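Side-chain contacts in hypothetical protein PA5026 (Pseudomonas aeruginosa, PDB 1SH8), which is of unknown function but is probably a thioesterase of the hotdog superfamily, assembled as a pair of identical chains: residues 45-48 / 49-53; 10-13 / 14-18; 66-69 / 70-73. All coordinates share one frame; numbering follows the deposited sequence.

Contact 1 of 3, residues 45-48 / 49-53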
ATOM      1  N   ASN A  45     -10.823  -5.437  -8.148  1.00 12.86           N
ATOM      2  CA  ASN A  45     -10.075  -4.567  -7.246  1.00 11.56           C
ATOM      3  C   ASN A  45     -10.882  -3.363  -6.777  1.00 11.97           C
ATOM      4  O   ASN A  45     -10.316  -2.375  -6.316  1.00 11.70           O
ATOM      5  CB  ASN A  45      -8.798  -4.091  -7.944  1.00 10.88           C
ATOM      6  CG  ASN A  45      -7.827  -5.222  -8.204  1.00 11.10           C
ATOM      7  OD1 ASN A  45      -7.348  -5.411  -9.329  1.00 13.95           O
ATOM      8  ND2 ASN A  45      -7.524  -5.982  -7.161  1.00  9.07           N
ATOM      9  N   GLU A  46     -12.205  -3.455  -6.887  1.00 12.65           N
ATOM     10  CA  GLU A  46     -13.086  -2.363  -6.486  1.00 13.35           C
ATOM     11  C   GLU A  46     -13.248  -2.273  -4.971  1.00 14.25           C
ATOM     12  O   GLU A  46     -13.179  -3.283  -4.265  1.00 13.97           O
ATOM     13  CB  GLU A  46     -14.478  -2.540  -7.117  1.00 15.24           C
ATOM     14  CG  GLU A  46     -14.466  -2.934  -8.593  1.00 18.24           C
ATOM     15  CD  GLU A  46     -14.555  -4.447  -8.815  1.00 20.04           C
ATOM     16  OE1 GLU A  46     -14.125  -5.224  -7.931  1.00 20.58           O
ATOM     17  OE2 GLU A  46     -15.046  -4.858  -9.890  1.00 22.76           O
ATOM     18  N   ASN A  47     -13.451  -1.056  -4.471  1.00 13.72           N
ATOM     19  CA  ASN A  47     -13.685  -0.873  -3.050  1.00 14.55           C
ATOM     20  C   ASN A  47     -15.201  -0.980  -2.888  1.00 16.75           C
ATOM     21  O   ASN A  47     -15.886  -1.480  -3.777  1.00 17.41           O
ATOM     22  CB  ASN A  47     -13.176   0.490  -2.562  1.00 14.02           C
ATOM     23  CG  ASN A  47     -13.678   1.645  -3.406  1.00 16.55           C
ATOM     24  OD1 ASN A  47     -14.738   1.566  -4.027  1.00 17.05           O
ATOM     25  ND2 ASN A  47     -12.921   2.738  -3.416  1.00 17.16           N
ATOM     26  N   HIS A  48     -15.730  -0.515  -1.768  1.00 18.46           N
ATOM     27  CA  HIS A  48     -17.168  -0.598  -1.532  1.00 22.74           C
ATOM     28  C   HIS A  48     -17.942   0.562  -2.166  1.00 23.51           C
ATOM     29  O   HIS A  48     -19.169   0.514  -2.270  1.00 24.61           O
ATOM     30  CB  HIS A  48     -17.428  -0.629  -0.021  1.00 24.12           C
ATOM     31  CG  HIS A  48     -16.835   0.535   0.712  1.00 27.25           C
ATOM     32  ND1 HIS A  48     -15.521   0.923   0.550  1.00 28.39           N
ATOM     33  CD2 HIS A  48     -17.381   1.415   1.586  1.00 28.36           C
ATOM     34  CE1 HIS A  48     -15.284   1.993   1.289  1.00 29.64           C
ATOM     35  NE2 HIS A  48     -16.398   2.312   1.928  1.00 29.67           N
ATOM     36  N   ILE A  49     -17.224   1.587  -2.617  1.00 23.52           N
ATOM     37  CA  ILE A  49     -17.869   2.766  -3.179  1.00 22.52           C
ATOM     38  C   ILE A  49     -17.682   3.076  -4.665  1.00 22.09           C
ATOM     39  O   ILE A  49     -17.654   4.243  -5.059  1.00 22.21           O
ATOM     40  CB  ILE A  49     -17.480   4.007  -2.358  1.00 22.92           C
ATOM     41  CG1 ILE A  49     -15.956   4.115  -2.268  1.00 23.79           C
ATOM     42  CG2 ILE A  49     -18.070   3.901  -0.965  1.00 22.70           C
ATOM     43  CD1 ILE A  49     -15.470   5.250  -1.391  1.00 25.25           C
ATOM     44  N   GLY A  50     -17.549   2.037  -5.484  1.00 21.92           N
ATOM     45  CA  GLY A  50     -17.437   2.235  -6.921  1.00 21.74           C
ATOM     46  C   GLY A  50     -16.131   2.613  -7.601  1.00 21.28           C
ATOM     47  O   GLY A  50     -16.160   3.002  -8.768  1.00 22.87           O
ATOM     48  N   SER A  51     -15.000   2.519  -6.908  1.00 18.57           N
ATOM     49  CA  SER A  51     -13.708   2.839  -7.526  1.00 16.19           C
ATOM     50  C   SER A  51     -12.638   1.868  -7.026  1.00 14.94           C
ATOM     51  O   SER A  51     -12.917   1.020  -6.177  1.00 15.35           O
ATOM     52  CB  SER A  51     -13.297   4.283  -7.227  1.00 15.84           C
ATOM     53  OG  SER A  51     -13.148   4.502  -5.842  1.00 17.00           O
ATOM     54  N   MET A  52     -11.419   1.982  -7.550  1.00 11.84           N
ATOM     55  CA  MET A  52     -10.354   1.069  -7.151  1.00  9.97           C
ATOM     56  C   MET A  52      -9.988   1.221  -5.685  1.00  8.70           C
ATOM     57  O   MET A  52      -9.840   2.333  -5.181  1.00  9.51           O
ATOM     58  CB  MET A  52      -9.098   1.277  -8.019  1.00  8.51           C
ATOM     59  CG  MET A  52      -7.983   0.233  -7.785  1.00 10.19           C
ATOM     60  SD  MET A  52      -6.687   0.228  -9.066  1.00  2.35           S
ATOM     61  CE  MET A  52      -5.368   0.422  -8.256  1.00 19.99           C
ATOM     62  N   TYR A  53      -9.841   0.088  -5.008  1.00  8.57           N
ATOM     63  CA  TYR A  53      -9.472   0.091  -3.601  1.00  8.52           C
ATOM     64  C   TYR A  53      -8.066   0.679  -3.448  1.00  7.84           C
ATOM     65  O   TYR A  53      -7.179   0.406  -4.262  1.00  8.96           O
ATOM     66  CB  TYR A  53      -9.518  -1.337  -3.038  1.00  7.31           C
ATOM     67  CG  TYR A  53      -8.982  -1.430  -1.626  1.00  8.95           C
ATOM     68  CD1 TYR A  53      -9.497  -0.622  -0.613  1.00  8.59           C
ATOM     69  CD2 TYR A  53      -7.915  -2.273  -1.317  1.00  8.33           C
ATOM     70  CE1 TYR A  53      -8.958  -0.639   0.671  1.00  8.69           C
ATOM     71  CE2 TYR A  53      -7.368  -2.298  -0.036  1.00  8.95           C
ATOM     72  CZ  TYR A  53      -7.893  -1.475   0.948  1.00  8.91           C
ATOM     73  OH  TYR A  53      -7.329  -1.454   2.198  1.00 10.43           O
TER
HETATM   74  O   HOH W   1     -17.527  -0.666  -5.730  1.00 44.27           O
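The Asn47 amide fills the centre of the turn and bonds to the returning arm, at Ile49 and Ser51. Its OD1 accepts two backbone N-H groups that arrive from opposite faces of the carbonyl plane: Ser51 N lies 3.0 Å from Asn47 OD1 on a nearly straight bond, and Ile49 N approaches Asn47 OD1 to 2.9 Å at a more bent angle, closing an Asx turn. On its other branch, Asn47 ND2 donates to Ser51 OG (3.0 Å), slightly tilted from the amide plane. CG of Asn47 sits between its own N and carbonyl carbon (chi1 51°), which folds the amide back over the following residues. This loop leads into helix 54-62, in a chain of the hotdog clan, and Tyr53 is that helix's N-cap residue. The loop base is closed by Asn47 N to Ser51 O (2.7 Å) and Tyr53 N to Asn45 O (2.8 Å). At the outer end of the loop, Ile49 CG2 lies over one face of the His48 imidazole, 3.7 Å from the ring centroid. A water bridges Asn47 O and Gly50 N. Farther out, Lys94 bonds to Gly50 O, while the Tyr53 hydroxyl bonds Glu62 of the second subunit, whose Phe20 ring meets the tyrosine.

Contact 2 of 3, residues 10-13 / 14-18; sequences ARHL and TEEKI
Thr14 grips the carbonyl of Ala10 twice, one turn back along helix 7-16. Its backbone N makes the usual helical bond, and its OG1 donates to the same Ala10 O at 2.8 Å, from the opposite face of the carbonyl plane. The hydroxyl reaches back because OG1 is placed anti to the threonine carbonyl carbon (chi1 -64°), a common way for a buried threonine to satisfy itself inside a helix. Glu15 follows, with an extended chain that runs across Arg11. The carboxylate meets the aliphatic part of the arginine: Arg11 CD lies 3.5 Å from Glu15 OE1, while the guanidinium and carboxylate planes are turned 43° apart and their charged atoms do not touch. The arginine chain, bent at both chi2 and chi3, instead sends NH1 to a salt bridge with Glu8, and Glu15 is held by Arg27 and by the backbone N of Ala28. Glu16 takes its carboxylate across the His12 ring, their planes 51° apart. Its OE1 comes to 3.3 Å from His12 NE2, but the angle is too poor for a hydrogen bond. One water joins the three charged chains, accepting from Arg11 NH2 at 2.9 Å and donating to Glu15 OE1 and Glu16 OE2, each at 2.6 Å. At Lys17 the backbone N still bonds Leu13 O (2.9 Å), while the extended side chain leads away and the residue packs on His48 of the second subunit. On the inner side, Leu13 and Thr14 lie against helix 64-72, and Thr14 also meets Leu31 of strand 27-32. The charges of Arg11, Glu15 and Glu16 are probably balanced partly through the shared water, the direct salt bridges of Arg11 and Glu15 going to Glu8 and Arg27.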
ATOM      1  N   ALA A  10      10.848 -12.287 -17.188  1.00  6.99           N
ATOM      2  CA  ALA A  10      10.732 -11.051 -16.410  1.00  7.38           C
ATOM      3  C   ALA A  10       9.263 -10.749 -16.134  1.00  6.83           C
ATOM      4  O   ALA A  10       8.893 -10.352 -15.027  1.00  7.84           O
ATOM      5  CB  ALA A  10      11.382  -9.886 -17.158  1.00  7.73           C
ATOM      6  N   ARG A  11       8.422 -10.954 -17.141  1.00  6.89           N
ATOM      7  CA  ARG A  11       6.990 -10.711 -16.998  1.00  7.73           C
ATOM      8  C   ARG A  11       6.385 -11.695 -15.994  1.00  7.79           C
ATOM      9  O   ARG A  11       5.594 -11.311 -15.133  1.00  7.16           O
ATOM     10  CB  ARG A  11       6.303 -10.831 -18.366  1.00  9.33           C
ATOM     11  CG  ARG A  11       4.787 -10.667 -18.340  1.00 12.85           C
ATOM     12  CD  ARG A  11       4.107 -12.013 -18.147  1.00 15.65           C
ATOM     13  NE  ARG A  11       4.436 -12.927 -19.239  1.00 16.05           N
ATOM     14  CZ  ARG A  11       4.387 -14.252 -19.144  1.00 16.01           C
ATOM     15  NH1 ARG A  11       4.706 -15.004 -20.189  1.00 15.90           N
ATOM     16  NH2 ARG A  11       4.026 -14.824 -18.002  1.00 14.61           N
ATOM     17  N   HIS A  12       6.777 -12.963 -16.091  1.00  7.05           N
ATOM     18  CA  HIS A  12       6.263 -13.971 -15.175  1.00  7.43           C
ATOM     19  C   HIS A  12       6.621 -13.614 -13.732  1.00  7.67           C
ATOM     20  O   HIS A  12       5.770 -13.654 -12.843  1.00  7.76           O
ATOM     21  CB  HIS A  12       6.829 -15.352 -15.535  1.00  7.24           C
ATOM     22  CG  HIS A  12       6.255 -16.472 -14.723  1.00  8.78           C
ATOM     23  ND1 HIS A  12       6.785 -16.868 -13.513  1.00  9.78           N
ATOM     24  CD2 HIS A  12       5.174 -17.260 -14.935  1.00  7.31           C
ATOM     25  CE1 HIS A  12       6.056 -17.853 -13.016  1.00  6.62           C
ATOM     26  NE2 HIS A  12       5.072 -18.108 -13.859  1.00 11.08           N
ATOM     27  N   LEU A  13       7.881 -13.259 -13.500  1.00  7.79           N
ATOM     28  CA  LEU A  13       8.324 -12.899 -12.152  1.00  7.72           C
ATOM     29  C   LEU A  13       7.604 -11.651 -11.638  1.00  8.32           C
ATOM     30  O   LEU A  13       7.171 -11.606 -10.488  1.00  9.33           O
ATOM     31  CB  LEU A  13       9.840 -12.684 -12.134  1.00  8.00           C
ATOM     32  CG  LEU A  13      10.658 -13.958 -12.388  1.00  9.18           C
ATOM     33  CD1 LEU A  13      12.150 -13.627 -12.444  1.00  9.34           C
ATOM     34  CD2 LEU A  13      10.361 -14.978 -11.286  1.00  9.42           C
ATOM     35  N   THR A  14       7.459 -10.648 -12.497  1.00  7.90           N
ATOM     36  CA  THR A  14       6.788  -9.411 -12.115  1.00  7.77           C
ATOM     37  C   THR A  14       5.342  -9.651 -11.687  1.00  9.05           C
ATOM     38  O   THR A  14       4.889  -9.143 -10.661  1.00 10.12           O
ATOM     39  CB  THR A  14       6.789  -8.395 -13.286  1.00  8.10           C
ATOM     40  OG1 THR A  14       8.135  -8.028 -13.600  1.00  8.47           O
ATOM     41  CG2 THR A  14       6.007  -7.138 -12.915  1.00  7.29           C
ATOM     42  N   GLU A  15       4.621 -10.437 -12.476  1.00  9.60           N
ATOM     43  CA  GLU A  15       3.218 -10.710 -12.200  1.00 11.24           C
ATOM     44  C   GLU A  15       2.943 -11.808 -11.189  1.00 12.82           C
ATOM     45  O   GLU A  15       1.916 -11.771 -10.506  1.00 13.95           O
ATOM     46  CB  GLU A  15       2.491 -11.072 -13.500  1.00 10.64           C
ATOM     47  CG  GLU A  15       2.521  -9.990 -14.571  1.00 10.67           C
ATOM     48  CD  GLU A  15       1.825 -10.413 -15.861  1.00 12.19           C
ATOM     49  OE1 GLU A  15       1.382 -11.582 -15.959  1.00 13.69           O
ATOM     50  OE2 GLU A  15       1.724  -9.575 -16.784  1.00 11.59           O
ATOM     51  N   GLU A  16       3.852 -12.774 -11.074  1.00 12.31           N
ATOM     52  CA  GLU A  16       3.598 -13.909 -10.191  1.00 13.33           C
ATOM     53  C   GLU A  16       4.536 -14.262  -9.045  1.00 12.85           C
ATOM     54  O   GLU A  16       4.207 -15.137  -8.245  1.00 13.92           O
ATOM     55  CB  GLU A  16       3.394 -15.155 -11.059  1.00 14.36           C
ATOM     56  CG  GLU A  16       2.205 -15.038 -12.003  1.00 17.53           C
ATOM     57  CD  GLU A  16       2.094 -16.207 -12.953  1.00 19.96           C
ATOM     58  OE1 GLU A  16       2.195 -17.363 -12.488  1.00 19.76           O
ATOM     59  OE2 GLU A  16       1.900 -15.969 -14.165  1.00 20.15           O
ATOM     60  N   LYS A  17       5.686 -13.613  -8.927  1.00 12.96           N
ATOM     61  CA  LYS A  17       6.574 -13.986  -7.833  1.00 13.74           C
ATOM     62  C   LYS A  17       5.933 -13.742  -6.469  1.00 13.83           C
ATOM     63  O   LYS A  17       6.107 -14.536  -5.542  1.00 13.83           O
ATOM     64  CB  LYS A  17       7.899 -13.234  -7.916  1.00 15.36           C
ATOM     65  CG  LYS A  17       8.977 -13.849  -7.033  1.00 19.47           C
ATOM     66  CD  LYS A  17      10.332 -13.259  -7.341  1.00 23.17           C
ATOM     67  CE  LYS A  17      11.425 -13.920  -6.524  1.00 25.23           C
ATOM     68  NZ  LYS A  17      12.749 -13.303  -6.836  1.00 27.23           N
ATOM     69  N   ILE A  18       5.195 -12.643  -6.350  1.00 11.69           N
ATOM     70  CA  ILE A  18       4.523 -12.305  -5.094  1.00  9.75           C
ATOM     71  C   ILE A  18       3.035 -12.625  -5.239  1.00  9.72           C
ATOM     72  O   ILE A  18       2.328 -12.000  -6.036  1.00 10.00           O
ATOM     73  CB  ILE A  18       4.727 -10.805  -4.754  1.00  9.63           C
ATOM     74  CG1 ILE A  18       6.224 -10.520  -4.585  1.00  7.97           C
ATOM     75  CG2 ILE A  18       3.968 -10.438  -3.475  1.00  9.21           C
ATOM     76  CD1 ILE A  18       6.543  -9.069  -4.295  1.00 10.96           C
TER
HETATM   77  O   HOH W   2       2.476 -13.906 -15.714  1.00 15.44           O

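Contact 3 of 3, residues 66-69 / 70-73; sequences GALF and LTSF
Ser72 turns its hydroxyl back onto the last full turn of helix 64-72, where OG donates to Leu68 O at 2.8 Å. Its chi1 of -44° sets OG beside the serine's own N, and that N makes only a weak bond to the same carbonyl, so the hydroxyl probably contributes an important share of the hold on Leu68 O. Ser72 OG is also bonded by Gly34 N. Thr71 instead turns OG1 toward Glu32 O, leaving CG2 3.4 Å from Ala67 O. These two hydroxyls thus tie the end of the helix to the turn joining strands 27-32 and 35-40, in a subunit of hotdog type whose helix 64-72 follows closely on helix 54-62. Phe69 swings its ring along the helix with CG anti to N (chi1 153°), which brings CE2 to 4.0 Å from Leu70 CD2 and sets the ring edge toward Gly66 O, in the ring plane. Phe73, the first residue to leave helical geometry, keeps the backbone bond from its N to Phe69 O. Its CB lies 4.2 Å from Phe69 CD1, and its ring presents an edge to Phe69, CD2 approaching Phe69 CA at 3.8 Å, so the phenylalanines meet with no ring-on-ring stack. The Phe73 ring goes on to pack on Ile108 and Leu111 of helix 105-118.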
ATOM      1  N   GLY A  66      10.251  -2.840  -7.979  1.00  7.77           N
ATOM      2  CA  GLY A  66      10.710  -4.203  -8.155  1.00  7.46           C
ATOM      3  C   GLY A  66      10.792  -4.596  -9.624  1.00  7.40           C
ATOM      4  O   GLY A  66      11.693  -5.337 -10.020  1.00  7.80           O
ATOM      5  N   ALA A  67       9.857  -4.114 -10.440  1.00  6.38           N
ATOM      6  CA  ALA A  67       9.866  -4.443 -11.865  1.00  6.29           C
ATOM      7  C   ALA A  67      11.116  -3.879 -12.546  1.00  7.04           C
ATOM      8  O   ALA A  67      11.755  -4.571 -13.337  1.00  6.67           O
ATOM      9  CB  ALA A  67       8.599  -3.914 -12.548  1.00  6.69           C
ATOM     10  N   LEU A  68      11.462  -2.627 -12.245  1.00  7.34           N
ATOM     11  CA  LEU A  68      12.664  -2.012 -12.822  1.00  8.04           C
ATOM     12  C   LEU A  68      13.906  -2.789 -12.369  1.00  8.38           C
ATOM     13  O   LEU A  68      14.864  -2.948 -13.122  1.00  8.27           O
ATOM     14  CB  LEU A  68      12.781  -0.544 -12.397  1.00  7.13           C
ATOM     15  CG  LEU A  68      11.954   0.445 -13.221  1.00  8.09           C
ATOM     16  CD1 LEU A  68      11.882   1.793 -12.504  1.00  8.03           C
ATOM     17  CD2 LEU A  68      12.579   0.597 -14.605  1.00  6.80           C
ATOM     18  N   PHE A  69      13.883  -3.270 -11.130  1.00  8.54           N
ATOM     19  CA  PHE A  69      14.988  -4.066 -10.596  1.00  9.02           C
ATOM     20  C   PHE A  69      15.146  -5.339 -11.442  1.00  9.15           C
ATOM     21  O   PHE A  69      16.253  -5.710 -11.830  1.00  9.44           O
ATOM     22  CB  PHE A  69      14.697  -4.439  -9.133  1.00  9.51           C
ATOM     23  CG  PHE A  69      15.366  -5.713  -8.680  1.00 10.86           C
ATOM     24  CD1 PHE A  69      16.715  -5.730  -8.335  1.00 10.69           C
ATOM     25  CD2 PHE A  69      14.644  -6.900  -8.617  1.00  9.66           C
ATOM     26  CE1 PHE A  69      17.333  -6.914  -7.932  1.00 10.81           C
ATOM     27  CE2 PHE A  69      15.255  -8.088  -8.215  1.00 11.29           C
ATOM     28  CZ  PHE A  69      16.602  -8.094  -7.872  1.00 10.00           C
ATOM     29  N   LEU A  70      14.028  -6.004 -11.720  1.00  7.94           N
ATOM     30  CA  LEU A  70      14.043  -7.227 -12.520  1.00  8.22           C
ATOM     31  C   LEU A  70      14.526  -7.007 -13.953  1.00  8.64           C
ATOM     32  O   LEU A  70      15.172  -7.881 -14.537  1.00  9.02           O
ATOM     33  CB  LEU A  70      12.647  -7.858 -12.561  1.00  7.99           C
ATOM     34  CG  LEU A  70      12.163  -8.560 -11.290  1.00 10.02           C
ATOM     35  CD1 LEU A  70      10.703  -8.944 -11.446  1.00  8.99           C
ATOM     36  CD2 LEU A  70      13.019  -9.797 -11.024  1.00  9.18           C
ATOM     37  N   THR A  71      14.218  -5.851 -14.532  1.00  7.98           N
ATOM     38  CA  THR A  71      14.638  -5.597 -15.905  1.00  8.39           C
ATOM     39  C   THR A  71      15.977  -4.886 -16.038  1.00  8.75           C
ATOM     40  O   THR A  71      16.575  -4.890 -17.118  1.00 10.01           O
ATOM     41  CB  THR A  71      13.611  -4.733 -16.669  1.00  8.32           C
ATOM     42  OG1 THR A  71      13.610  -3.401 -16.133  1.00  8.88           O
ATOM     43  CG2 THR A  71      12.219  -5.334 -16.573  1.00  8.36           C
ATOM     44  N   SER A  72      16.465  -4.301 -14.949  1.00  8.54           N
ATOM     45  CA  SER A  72      17.688  -3.515 -15.028  1.00  8.94           C
ATOM     46  C   SER A  72      18.926  -3.985 -14.276  1.00 10.20           C
ATOM     47  O   SER A  72      20.040  -3.579 -14.615  1.00 10.75           O
ATOM     48  CB  SER A  72      17.373  -2.078 -14.603  1.00  9.42           C
ATOM     49  OG  SER A  72      16.170  -1.635 -15.203  1.00  8.84           O
ATOM     50  N   PHE A  73      18.744  -4.822 -13.262  1.00  9.32           N
ATOM     51  CA  PHE A  73      19.879  -5.282 -12.473  1.00  9.87           C
ATOM     52  C   PHE A  73      20.013  -6.797 -12.421  1.00  9.98           C
ATOM     53  O   PHE A  73      19.106  -7.524 -12.823  1.00  9.92           O
ATOM     54  CB  PHE A  73      19.759  -4.746 -11.043  1.00  9.93           C
ATOM     55  CG  PHE A  73      19.689  -3.251 -10.962  1.00 10.88           C
ATOM     56  CD1 PHE A  73      20.803  -2.471 -11.265  1.00 12.95           C
ATOM     57  CD2 PHE A  73      18.503  -2.617 -10.602  1.00 11.86           C
ATOM     58  CE1 PHE A  73      20.739  -1.075 -11.212  1.00 12.52           C
ATOM     59  CE2 PHE A  73      18.428  -1.227 -10.546  1.00 12.61           C
ATOM     60  CZ  PHE A  73      19.552  -0.456 -10.853  1.00 11.97           C
TER

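How the contacts relate
The contacts run from a partly exposed loop to a buried helix end. Contact 1 owes its cohesion to an amide and the backbone; contact 2 is amphipathic, with charged chains and water on one side and apolar atoms on the other; contact 3 is buried and largely hydrocarbon, its few hydroxyls spent on backbone groups. Contacts 2 and 3 touch directly: Leu70 CD1 packs on Thr14 OG1 at 3.5 Å and on Leu13 CB, joining helices 7-16 and 64-72. Contact 1 stands apart, its centre about 29 Å from that of contact 3. Only contacts 1 and 2 reach the second subunit.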